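Local coordinates for alginate lyase, family PL7 (Zobellia galactanivorans, PDB 4BE3), which probably cleaves alginate by beta-elimination, acting as an exolytic lyase that trims the polysaccharide from chain ends, at residues 91-95 and 277-281. Residues are numbered along the deposited sequence; the frame is centred on the assembly and turned at random.
Sequences VSTSG and TGADV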
# COMPACT_ATOMS: atom_id res chain seq x y z
N VAL A 91 -1.16 14.44 30.52
CA VAL A 91 -1.71 15.43 29.60
C VAL A 91 -1.54 16.81 30.25
O VAL A 91 -1.17 16.89 31.43
CB VAL A 91 -3.23 15.22 29.35
CG1 VAL A 91 -3.45 13.91 28.49
CG2 VAL A 91 -3.96 15.13 30.72
N SER A 92 -1.81 17.87 29.49
CA SER A 92 -1.55 19.20 30.12
C SER A 92 -2.36 19.35 31.37
O SER A 92 -3.58 19.04 31.39
CB SER A 92 -1.96 20.29 29.16
OG SER A 92 -1.70 21.51 29.79
N THR A 93 -1.74 19.92 32.42
CA THR A 93 -2.51 20.23 33.66
C THR A 93 -3.06 21.63 33.60
O THR A 93 -3.57 22.04 34.60
CB THR A 93 -1.53 20.19 34.89
OG1 THR A 93 -0.40 21.00 34.62
CG2 THR A 93 -1.02 18.72 35.03
N SER A 94 -2.87 22.38 32.52
CA SER A 94 -3.57 23.68 32.40
C SER A 94 -4.27 23.76 31.05
O SER A 94 -4.00 22.96 30.14
CB SER A 94 -2.53 24.81 32.47
OG SER A 94 -1.50 24.67 31.50
N GLY A 95 -5.22 24.70 30.94
CA GLY A 95 -5.98 24.82 29.64
C GLY A 95 -7.35 25.34 30.16
O GLY A 95 -7.63 25.32 31.40
N THR A 277 -6.72 26.27 23.31
CA THR A 277 -7.00 25.87 24.68
C THR A 277 -6.45 26.81 25.77
O THR A 277 -6.76 26.62 26.93
CB THR A 277 -6.39 24.49 24.90
OG1 THR A 277 -5.01 24.48 24.43
CG2 THR A 277 -7.10 23.48 23.98
N GLY A 278 -5.61 27.78 25.39
CA GLY A 278 -5.22 28.84 26.37
C GLY A 278 -4.49 28.25 27.58
O GLY A 278 -4.67 28.74 28.68
N ALA A 279 -3.65 27.23 27.40
CA ALA A 279 -2.94 26.62 28.49
C ALA A 279 -1.66 27.42 28.79
O ALA A 279 -1.28 28.34 28.02
CB ALA A 279 -2.47 25.23 28.03
N ASP A 280 -1.02 27.06 29.89
CA ASP A 280 0.23 27.73 30.27
C ASP A 280 1.34 27.14 29.40
O ASP A 280 1.47 25.90 29.39
CB ASP A 280 0.53 27.33 31.74
CG ASP A 280 -0.43 28.04 32.73
OD1 ASP A 280 -1.06 29.07 32.36
OD2 ASP A 280 -0.60 27.44 33.78
N VAL A 281 2.08 28.00 28.64
CA VAL A 281 3.10 27.44 27.70
C VAL A 281 4.46 28.11 27.99
O VAL A 281 5.38 27.85 27.25
CB VAL A 281 2.74 27.65 26.18
CG1 VAL A 281 1.45 26.86 25.91
CG2 VAL A 281 2.53 29.20 25.87
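Ser94 and Asp280 join two loops at the margin of the PL7 beta-jelly roll: 91-95 leaves strand 80-90, while the loop segment 277-281 precedes helix 286-291. The backbone N of Asp280 donates to Ser94 OG over 2.9 Å, nearly straight at 160°. With chi1 at 55°, Ser94 OG sits between its own N and carbonyl carbon, which turns it to this amide. The Asp280 side chain lies alongside Ser94, its CB 3.4 Å from Ser94 OG and its OD2 3.5 Å from Ser94 CB. The methyl of Ala279 rests against Ser94, with CB 3.5 Å from Ser94 O and 3.6 Å from Ser94 OG. Replacing Ser94 by an alanine would probably leave the Asp280 amide without its acceptor and cost the packing of the hydroxyl against Asp280 CB and the Ala279 methyl. Next along, Gly95 lies against 277-281, its CA 3.7 Å from the CA of Ala279 and in a bent, weak CA-H...O contact with Thr277 O at 3.3 Å. Its backbone angles call for glycine, since a CB would be jammed against the carbonyl O of Ser94. Farther out, Thr277 is fixed by Asn265, whose N pairs with its OG1, while a backbone bond to Asp96 continues the link between the loops beyond Gly95. Within the first loop Ser92 OG holds the Ser94 carbonyl, and Asn53 ND2 also bonds to this hydroxyl.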